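Local coordinates for uncharacterized protein (Aeropyrum pernix, PDB 3P1Z) that is uncharacterized, but probably belongs to the tRNA-intron endonucleases, which bind RNA and cut introns out of precursor tRNA, at residues G102-Y110 / V116-E124; S137-I148 / T159-R167. All coordinates share one frame; numbering follows the deposited sequence.

Contact 1: G102-Y110 / V116-E124; sequences GVRRGTLVY and VYEVLVLSE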
loop_
_atom_site.group_PDB
_atom_site.type_symbol
_atom_site.label_atom_id
_atom_site.label_comp_id
_atom_site.label_asym_id
_atom_site.label_seq_id
_atom_site.Cartn_x
_atom_site.Cartn_y
_atom_site.Cartn_z
ATOM N N GLY A 102 -10.401 -7.738 27.756
ATOM C CA GLY A 102 -11.013 -8.873 27.102
ATOM C C GLY A 102 -10.216 -10.121 27.415
ATOM O O GLY A 102 -9.055 -10.044 27.809
ATOM N N VAL A 103 -10.848 -11.272 27.228
ATOM C CA VAL A 103 -10.287 -12.554 27.619
ATOM C C VAL A 103 -9.218 -13.038 26.658
ATOM O O VAL A 103 -8.523 -14.010 26.934
ATOM C CB VAL A 103 -11.396 -13.614 27.684
ATOM C CG1 VAL A 103 -12.393 -13.261 28.773
ATOM C CG2 VAL A 103 -12.114 -13.722 26.330
ATOM N N ARG A 104 -9.096 -12.372 25.518
ATOM C CA ARG A 104 -8.081 -12.740 24.540
ATOM C C ARG A 104 -6.910 -11.815 24.635
ATOM O O ARG A 104 -7.055 -10.644 25.006
ATOM C CB ARG A 104 -8.595 -12.599 23.131
ATOM C CG ARG A 104 -9.881 -13.267 22.867
ATOM C CD ARG A 104 -10.523 -12.527 21.746
ATOM N NE ARG A 104 -11.400 -13.407 21.006
ATOM C CZ ARG A 104 -12.713 -13.472 21.170
ATOM N NH1 ARG A 104 -13.345 -12.685 22.038
ATOM N NH2 ARG A 104 -13.390 -14.330 20.429
ATOM N N ARG A 105 -5.749 -12.341 24.260
ATOM C CA ARG A 105 -4.530 -11.552 24.204
ATOM C C ARG A 105 -4.728 -10.321 23.314
ATOM O O ARG A 105 -5.226 -10.426 22.176
ATOM C CB ARG A 105 -3.375 -12.399 23.672
ATOM C CG ARG A 105 -2.065 -11.639 23.477
ATOM C CD ARG A 105 -1.065 -11.940 24.580
ATOM N NE ARG A 105 0.274 -11.422 24.284
ATOM C CZ ARG A 105 0.915 -10.510 25.016
ATOM N NH1 ARG A 105 0.354 -10.005 26.106
ATOM N NH2 ARG A 105 2.129 -10.104 24.662
ATOM N N GLY A 106 -4.357 -9.159 23.858
ATOM C CA GLY A 106 -4.354 -7.902 23.127
ATOM C C GLY A 106 -5.710 -7.269 22.882
ATOM O O GLY A 106 -5.871 -6.484 21.950
ATOM N N THR A 107 -6.690 -7.599 23.712
ATOM C CA THR A 107 -8.029 -7.076 23.496
ATOM C C THR A 107 -8.636 -6.362 24.709
ATOM O O THR A 107 -8.322 -6.652 25.864
ATOM C CB THR A 107 -8.984 -8.159 22.977
ATOM O OG1 THR A 107 -9.268 -9.094 24.022
ATOM C CG2 THR A 107 -8.358 -8.886 21.796
ATOM N N LEU A 108 -9.509 -5.414 24.400
ATOM C CA LEU A 108 -10.129 -4.542 25.356
ATOM C C LEU A 108 -11.612 -4.652 25.089
ATOM O O LEU A 108 -12.031 -4.651 23.939
ATOM C CB LEU A 108 -9.664 -3.100 25.111
ATOM C CG LEU A 108 -8.272 -2.634 25.564
ATOM C CD1 LEU A 108 -8.067 -1.150 25.279
ATOM C CD2 LEU A 108 -8.084 -2.909 27.053
ATOM N N VAL A 109 -12.423 -4.748 26.133
ATOM C CA VAL A 109 -13.860 -4.889 25.911
ATOM C C VAL A 109 -14.677 -3.796 26.578
ATOM O O VAL A 109 -14.463 -3.486 27.753
ATOM C CB VAL A 109 -14.368 -6.260 26.370
ATOM C CG1 VAL A 109 -15.791 -6.458 25.910
ATOM C CG2 VAL A 109 -13.484 -7.345 25.815
ATOM N N TYR A 110 -15.624 -3.224 25.831
ATOM C CA TYR A 110 -16.419 -2.099 26.342
ATOM C C TYR A 110 -17.839 -1.993 25.766
ATOM O O TYR A 110 -18.054 -2.179 24.565
ATOM C CB TYR A 110 -15.670 -0.774 26.147
ATOM C CG TYR A 110 -15.892 -0.071 24.817
ATOM C CD1 TYR A 110 -17.018 0.712 24.600
ATOM C CD2 TYR A 110 -14.958 -0.161 23.788
ATOM C CE1 TYR A 110 -17.219 1.368 23.394
ATOM C CE2 TYR A 110 -15.154 0.496 22.570
ATOM C CZ TYR A 110 -16.285 1.259 22.383
ATOM O OH TYR A 110 -16.489 1.928 21.190
ATOM N N VAL A 116 -21.686 -4.404 22.831
ATOM C CA VAL A 116 -20.385 -4.703 23.403
ATOM C C VAL A 116 -19.367 -4.691 22.278
ATOM O O VAL A 116 -19.582 -5.296 21.232
ATOM C CB VAL A 116 -20.364 -6.096 24.064
ATOM C CG1 VAL A 116 -19.014 -6.347 24.720
ATOM C CG2 VAL A 116 -21.497 -6.237 25.075
ATOM N N TYR A 117 -18.252 -4.012 22.518
ATOM C CA TYR A 117 -17.250 -3.762 21.501
ATOM C C TYR A 117 -15.914 -4.373 21.892
ATOM O O TYR A 117 -15.386 -4.110 22.958
ATOM C CB TYR A 117 -17.097 -2.259 21.314
ATOM C CG TYR A 117 -18.187 -1.612 20.485
ATOM C CD1 TYR A 117 -18.053 -1.499 19.112
ATOM C CD2 TYR A 117 -19.337 -1.102 21.073
ATOM C CE1 TYR A 117 -19.033 -0.908 18.339
ATOM C CE2 TYR A 117 -20.322 -0.502 20.311
ATOM C CZ TYR A 117 -20.168 -0.409 18.940
ATOM O OH TYR A 117 -21.146 0.183 18.169
ATOM N N GLU A 118 -15.353 -5.191 21.024
ATOM C CA GLU A 118 -14.102 -5.853 21.348
ATOM C C GLU A 118 -12.989 -5.251 20.513
ATOM O O GLU A 118 -13.004 -5.356 19.289
ATOM C CB GLU A 118 -14.213 -7.355 21.082
ATOM C CG GLU A 118 -12.910 -8.113 21.190
ATOM C CD GLU A 118 -13.105 -9.611 21.047
ATOM O OE1 GLU A 118 -12.319 -10.249 20.311
ATOM O OE2 GLU A 118 -14.057 -10.151 21.659
ATOM N N VAL A 119 -12.023 -4.618 21.166
ATOM C CA VAL A 119 -10.972 -3.920 20.435
ATOM C C VAL A 119 -9.653 -4.657 20.511
ATOM O O VAL A 119 -9.155 -4.947 21.592
ATOM C CB VAL A 119 -10.771 -2.458 20.902
ATOM C CG1 VAL A 119 -9.789 -1.727 19.973
ATOM C CG2 VAL A 119 -12.099 -1.710 20.976
ATOM N N LEU A 120 -9.081 -4.945 19.348
ATOM C CA LEU A 120 -7.772 -5.559 19.296
ATOM C C LEU A 120 -6.778 -4.452 19.062
ATOM O O LEU A 120 -6.974 -3.635 18.164
ATOM C CB LEU A 120 -7.715 -6.576 18.168
ATOM C CG LEU A 120 -6.390 -7.296 17.943
ATOM C CD1 LEU A 120 -6.090 -8.245 19.081
ATOM C CD2 LEU A 120 -6.442 -8.059 16.639
ATOM N N VAL A 121 -5.729 -4.418 19.884
ATOM C CA VAL A 121 -4.688 -3.394 19.796
ATOM C C VAL A 121 -3.498 -3.940 19.030
ATOM O O VAL A 121 -2.939 -4.955 19.405
ATOM C CB VAL A 121 -4.209 -2.934 21.194
ATOM C CG1 VAL A 121 -3.247 -1.751 21.088
ATOM C CG2 VAL A 121 -5.386 -2.569 22.074
ATOM N N LEU A 122 -3.121 -3.258 17.955
ATOM C CA LEU A 122 -1.980 -3.660 17.141
ATOM C C LEU A 122 -1.012 -2.501 17.008
ATOM O O LEU A 122 -1.427 -1.351 17.025
ATOM C CB LEU A 122 -2.447 -4.095 15.749
ATOM C CG LEU A 122 -3.560 -5.143 15.710
ATOM C CD1 LEU A 122 -4.203 -5.175 14.329
ATOM C CD2 LEU A 122 -3.010 -6.491 16.087
ATOM N N SER A 123 0.271 -2.815 16.853
ATOM C CA SER A 123 1.341 -1.818 16.873
ATOM C C SER A 123 2.297 -1.905 15.671
ATOM O O SER A 123 3.023 -2.885 15.512
ATOM C CB SER A 123 2.167 -1.974 18.159
ATOM O OG SER A 123 1.362 -2.407 19.248
ATOM N N GLU A 124 2.323 -0.870 14.844
ATOM C CA GLU A 124 3.286 -0.803 13.756
ATOM C C GLU A 124 4.586 -1.465 14.183
ATOM O O GLU A 124 5.074 -1.198 15.271
ATOM C CB GLU A 124 3.552 0.651 13.385
ATOM C CG GLU A 124 4.655 0.849 12.374
ATOM C CD GLU A 124 4.714 2.279 11.873
ATOM O OE1 GLU A 124 5.715 2.644 11.240
ATOM O OE2 GLU A 124 3.767 3.048 12.103
#
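Leu108 O takes a straight bond from Val119 N, at 2.8 Å and 179° at the hydrogen. The same oxygen also receives a CA-H...O contact from Glu118 CA. Val119 O answers in kind, with Leu108 N and Thr107 CA on it. Tyr110 and Tyr117 form the second hydrogen-bonded pair of the antiparallel ladder. A type II turn from Arg104 to Thr107 leads into strand 107-110, and Gly106 O, at the end of the ladder, accepts from Val121 N at 2.9 Å.

Leu108, Tyr110, Tyr117 and Val119 share one face. Tyr110 CG lies between its own backbone N and carbonyl carbon, chi1 88°, and this folds the ring across onto strand 116-123. Tyr117 CB sits over the ring face, 3.8 Å from the Tyr110 ring centroid. The two rings are near parallel, 15° apart, but slid so far that they barely overlap. Val119 CG2 meets the edge of the Tyr110 ring at CE2, 4.1 Å away. With an alanine at Tyr110, Tyr117 CB is likely to lose the ring face it rests on and Val119 CG2 the ring edge beside it.

On the other face Thr107 CG2 touches Leu120 CD1 at 3.6 Å, with Trp136 of helix 130-142 against both residues. Arg104 NH1 makes a salt bridge with Glu118 OE2, whose place is less sure, and Glu118 OE1 lies over one guanidinium face. The register thus rests on the main chain. The two tyrosines meet aromatic side chains of another chain, while Leu108 beside them packs on helix 83-95 and the mixed apolar and charged face turns to helix 130-142.

Contact 2: S137-I148 / T159-R167; sequences SRGASMDNHSPI and TYYEARAVR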
loop_
_atom_site.group_PDB
_atom_site.type_symbol
_atom_site.label_atom_id
_atom_site.label_comp_id
_atom_site.label_asym_id
_atom_site.label_seq_id
_atom_site.Cartn_x
_atom_site.Cartn_y
_atom_site.Cartn_z
ATOM N N SER A 137 -11.605 -11.874 14.447
ATOM C CA SER A 137 -12.868 -11.227 14.085
ATOM C C SER A 137 -14.014 -12.210 14.141
ATOM O O SER A 137 -15.087 -11.907 14.669
ATOM C CB SER A 137 -12.799 -10.640 12.673
ATOM O OG SER A 137 -14.095 -10.253 12.226
ATOM N N ARG A 138 -13.790 -13.383 13.562
ATOM C CA ARG A 138 -14.722 -14.471 13.731
ATOM C C ARG A 138 -14.987 -14.610 15.213
ATOM O O ARG A 138 -16.095 -14.316 15.679
ATOM C CB ARG A 138 -14.150 -15.768 13.173
ATOM C CG ARG A 138 -14.644 -16.094 11.770
ATOM C CD ARG A 138 -13.794 -17.174 11.136
ATOM N NE ARG A 138 -13.979 -17.254 9.693
ATOM C CZ ARG A 138 -13.005 -17.524 8.829
ATOM N NH1 ARG A 138 -13.264 -17.575 7.526
ATOM N NH2 ARG A 138 -11.764 -17.723 9.264
ATOM N N GLY A 139 -13.952 -15.049 15.937
ATOM C CA GLY A 139 -13.985 -15.151 17.381
ATOM C C GLY A 139 -14.912 -14.096 17.928
ATOM O O GLY A 139 -16.032 -14.387 18.328
ATOM N N ALA A 140 -14.439 -12.857 17.905
ATOM C CA ALA A 140 -15.219 -11.704 18.329
ATOM C C ALA A 140 -16.697 -11.791 17.958
ATOM O O ALA A 140 -17.567 -11.644 18.812
ATOM C CB ALA A 140 -14.615 -10.432 17.778
ATOM N N SER A 141 -16.999 -12.009 16.688
ATOM C CA SER A 141 -18.398 -11.978 16.308
ATOM C C SER A 141 -19.179 -13.072 17.056
ATOM O O SER A 141 -20.265 -12.824 17.578
ATOM C CB SER A 141 -18.571 -11.990 14.782
ATOM O OG SER A 141 -18.105 -10.760 14.231
ATOM N N MET A 142 -18.600 -14.258 17.174
ATOM C CA MET A 142 -19.298 -15.344 17.852
ATOM C C MET A 142 -19.796 -15.033 19.297
ATOM O O MET A 142 -20.839 -15.547 19.719
ATOM C CB MET A 142 -18.464 -16.627 17.762
ATOM C CG MET A 142 -18.669 -17.332 16.434
ATOM S SD MET A 142 -20.246 -18.235 16.404
ATOM C CE MET A 142 -20.057 -19.219 17.900
ATOM N N ASP A 143 -19.066 -14.181 20.024
ATOM C CA ASP A 143 -19.430 -13.787 21.382
ATOM C C ASP A 143 -20.370 -12.602 21.441
ATOM O O ASP A 143 -20.596 -12.018 22.493
ATOM C CB ASP A 143 -18.202 -13.377 22.158
ATOM C CG ASP A 143 -18.153 -14.017 23.514
ATOM O OD1 ASP A 143 -17.893 -15.225 23.554
ATOM O OD2 ASP A 143 -18.377 -13.321 24.519
ATOM N N ASN A 144 -20.898 -12.217 20.303
ATOM C CA ASN A 144 -21.617 -10.969 20.230
ATOM C C ASN A 144 -20.788 -9.796 20.722
ATOM O O ASN A 144 -21.212 -9.084 21.620
ATOM C CB ASN A 144 -22.923 -11.034 21.020
ATOM C CG ASN A 144 -23.999 -10.195 20.392
ATOM O OD1 ASN A 144 -24.771 -9.533 21.084
ATOM N ND2 ASN A 144 -24.034 -10.187 19.056
ATOM N N HIS A 145 -19.596 -9.615 20.161
ATOM C CA HIS A 145 -18.937 -8.314 20.192
ATOM C C HIS A 145 -18.770 -7.833 18.753
ATOM O O HIS A 145 -18.634 -8.641 17.827
ATOM C CB HIS A 145 -17.559 -8.359 20.864
ATOM C CG HIS A 145 -17.534 -9.066 22.182
ATOM N ND1 HIS A 145 -18.624 -9.122 23.020
ATOM C CD2 HIS A 145 -16.536 -9.728 22.819
ATOM C CE1 HIS A 145 -18.306 -9.799 24.109
ATOM N NE2 HIS A 145 -17.044 -10.177 24.011
ATOM N N SER A 146 -18.800 -6.520 18.563
ATOM C CA SER A 146 -18.480 -5.933 17.273
ATOM C C SER A 146 -16.975 -5.834 17.164
ATOM O O SER A 146 -16.337 -5.201 17.998
ATOM C CB SER A 146 -19.088 -4.543 17.155
ATOM O OG SER A 146 -20.417 -4.548 17.636
ATOM N N PRO A 147 -16.401 -6.430 16.111
ATOM C CA PRO A 147 -14.946 -6.546 16.008
ATOM C C PRO A 147 -14.259 -5.199 15.741
ATOM O O PRO A 147 -14.366 -4.650 14.647
ATOM C CB PRO A 147 -14.753 -7.484 14.800
ATOM C CG PRO A 147 -16.144 -7.834 14.310
ATOM C CD PRO A 147 -17.054 -6.794 14.846
ATOM N N ILE A 148 -13.546 -4.666 16.722
ATOM C CA ILE A 148 -12.849 -3.409 16.488
ATOM C C ILE A 148 -11.346 -3.618 16.428
ATOM O O ILE A 148 -10.803 -4.494 17.098
ATOM C CB ILE A 148 -13.252 -2.323 17.508
ATOM C CG1 ILE A 148 -14.765 -2.078 17.428
ATOM C CG2 ILE A 148 -12.483 -1.025 17.271
ATOM C CD1 ILE A 148 -15.228 -1.505 16.107
ATOM N N THR A 159 -5.711 4.812 15.274
ATOM C CA THR A 159 -6.831 4.732 14.347
ATOM C C THR A 159 -7.766 3.594 14.719
ATOM O O THR A 159 -7.340 2.575 15.257
ATOM C CB THR A 159 -6.364 4.541 12.904
ATOM O OG1 THR A 159 -5.162 5.286 12.702
ATOM C CG2 THR A 159 -7.412 5.056 11.972
ATOM N N TYR A 160 -9.047 3.777 14.443
ATOM C CA TYR A 160 -10.025 2.755 14.779
ATOM C C TYR A 160 -10.764 2.272 13.541
ATOM O O TYR A 160 -11.205 3.071 12.712
ATOM C CB TYR A 160 -11.021 3.281 15.809
ATOM C CG TYR A 160 -10.436 3.504 17.186
ATOM C CD1 TYR A 160 -10.182 2.432 18.043
ATOM C CD2 TYR A 160 -10.160 4.784 17.642
ATOM C CE1 TYR A 160 -9.667 2.627 19.311
ATOM C CE2 TYR A 160 -9.638 4.993 18.915
ATOM C CZ TYR A 160 -9.390 3.912 19.741
ATOM O OH TYR A 160 -8.868 4.119 20.990
ATOM N N TYR A 161 -10.889 0.955 13.422
ATOM C CA TYR A 161 -11.598 0.341 12.306
ATOM C C TYR A 161 -12.391 -0.870 12.760
ATOM O O TYR A 161 -11.858 -1.785 13.378
ATOM C CB TYR A 161 -10.616 -0.095 11.219
ATOM C CG TYR A 161 -9.876 1.044 10.559
ATOM C CD1 TYR A 161 -10.490 1.845 9.604
ATOM C CD2 TYR A 161 -8.558 1.314 10.884
ATOM C CE1 TYR A 161 -9.814 2.886 8.998
ATOM C CE2 TYR A 161 -7.870 2.359 10.280
ATOM C CZ TYR A 161 -8.504 3.144 9.339
ATOM O OH TYR A 161 -7.815 4.185 8.735
ATOM N N GLU A 162 -13.678 -0.866 12.462
ATOM C CA GLU A 162 -14.464 -2.085 12.535
ATOM C C GLU A 162 -13.881 -3.053 11.529
ATOM O O GLU A 162 -13.582 -2.672 10.406
ATOM C CB GLU A 162 -15.908 -1.788 12.164
ATOM C CG GLU A 162 -16.871 -2.875 12.539
ATOM C CD GLU A 162 -18.263 -2.337 12.804
ATOM O OE1 GLU A 162 -19.149 -3.155 13.118
ATOM O OE2 GLU A 162 -18.468 -1.106 12.708
ATOM N N ALA A 163 -13.719 -4.305 11.927
ATOM C CA ALA A 163 -13.285 -5.357 11.009
ATOM C C ALA A 163 -14.233 -6.566 11.078
ATOM O O ALA A 163 -14.144 -7.380 11.991
ATOM C CB ALA A 163 -11.851 -5.767 11.319
ATOM N N ARG A 164 -15.141 -6.676 10.115
ATOM C CA ARG A 164 -16.153 -7.735 10.147
ATOM C C ARG A 164 -15.865 -8.876 9.186
ATOM O O ARG A 164 -15.776 -8.658 7.981
ATOM C CB ARG A 164 -17.549 -7.155 9.889
ATOM C CG ARG A 164 -18.135 -6.497 11.136
ATOM C CD ARG A 164 -19.509 -5.892 10.922
ATOM N NE ARG A 164 -20.372 -6.742 10.112
ATOM C CZ ARG A 164 -20.571 -6.564 8.810
ATOM N NH1 ARG A 164 -19.969 -5.560 8.172
ATOM N NH2 ARG A 164 -21.377 -7.387 8.146
ATOM N N ALA A 165 -15.725 -10.088 9.712
ATOM C CA ALA A 165 -15.510 -11.242 8.842
ATOM C C ALA A 165 -16.835 -11.732 8.289
ATOM O O ALA A 165 -17.851 -11.747 8.975
ATOM C CB ALA A 165 -14.788 -12.364 9.572
ATOM N N VAL A 166 -16.821 -12.123 7.030
ATOM C CA VAL A 166 -18.032 -12.575 6.376
ATOM C C VAL A 166 -17.665 -13.632 5.360
ATOM O O VAL A 166 -16.520 -13.700 4.916
ATOM C CB VAL A 166 -18.743 -11.419 5.668
ATOM C CG1 VAL A 166 -18.651 -10.142 6.510
ATOM C CG2 VAL A 166 -18.151 -11.204 4.276
ATOM N N ARG A 167 -18.642 -14.466 5.013
ATOM C CA ARG A 167 -18.460 -15.465 3.968
ATOM C C ARG A 167 -18.594 -14.824 2.563
ATOM O O ARG A 167 -17.783 -15.098 1.671
ATOM C CB ARG A 167 -19.458 -16.608 4.144
ATOM C CG ARG A 167 -18.874 -18.033 4.072
ATOM C CD ARG A 167 -17.448 -18.115 3.507
ATOM N NE ARG A 167 -17.305 -17.747 2.091
ATOM C CZ ARG A 167 -17.078 -18.613 1.099
ATOM N NH1 ARG A 167 -16.939 -18.176 -0.151
ATOM N NH2 ARG A 167 -16.990 -19.917 1.350
#
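Ser137 OG stands anti to the backbone N, chi1 168°, which brings it up to strand 159-166. There OG lies 3.0 Å from Ala165 N and accepts a weak, bent bond from it. OG also donates toward Ala163 O, but the place of that carbonyl is less sure. Ala165 CB packs beside the hydroxyl, 3.5 Å from Ser137 OG, and Arg138 CG comes up loosely to the same methyl. The helix segment 137-142 crosses the strand at 90°.

Ile148 has both side-chain torsions near -60°. This carries CD1 across to the neighbouring strand, 3.7 Å from Glu162 CA, with Glu162 CB next to it. Its other branch, CG2, reaches Tyr160 CD1 at 4.2 Å. The hydroxyl of Tyr160 is engaged elsewhere, by Asp91.

These strands belong to the antiparallel hairpin 146-152 and 158-166 of the putative catalytic domain. Ile148 and Glu162 are a non-hydrogen-bonded pair. Beside them Ala163 N gives Pro147 O a nearly linear bond of 2.8 Å, and Glu162 CA sends a CA-H...O contact to the same oxygen. Between helix and strand the chain turns through a Schellman motif with Asn144 as C-prime residue, where His145 N bonds to Ala140 O and Asn144 N to Ser141 O.

Pro147 CD packs against Arg164 CG at 3.9 Å. The outer edge of strand 159-166 pairs antiparallel with a strand of another chain, so the sheet continues across the subunit interface. Arg167 NH1 makes its salt bridge outside the two segments, with an acidic side chain of that other chain.

How the contacts relate
Both contacts join strands of antiparallel hairpins in one mixed sheet, and contact 2 adds a helix end. They meet where strands 115-123 and 146-152 run side by side in parallel. Glu118 O probably accepts from Ile148 N, and Leu120 N probably bonds to Ile148 O. Helix 130-142 serves both. In contact 1 its Trp136 lies on one face of the hairpin, while in contact 2 its own C-terminal part is a member of the contact. Contact 1 is nearer the centre of the chain yet only partly buried, and a full ladder holds it. Contact 2 is farther out but buried. It has one backbone-to-backbone hydrogen bond and a serine hydroxyl on the strand that pairs with another chain.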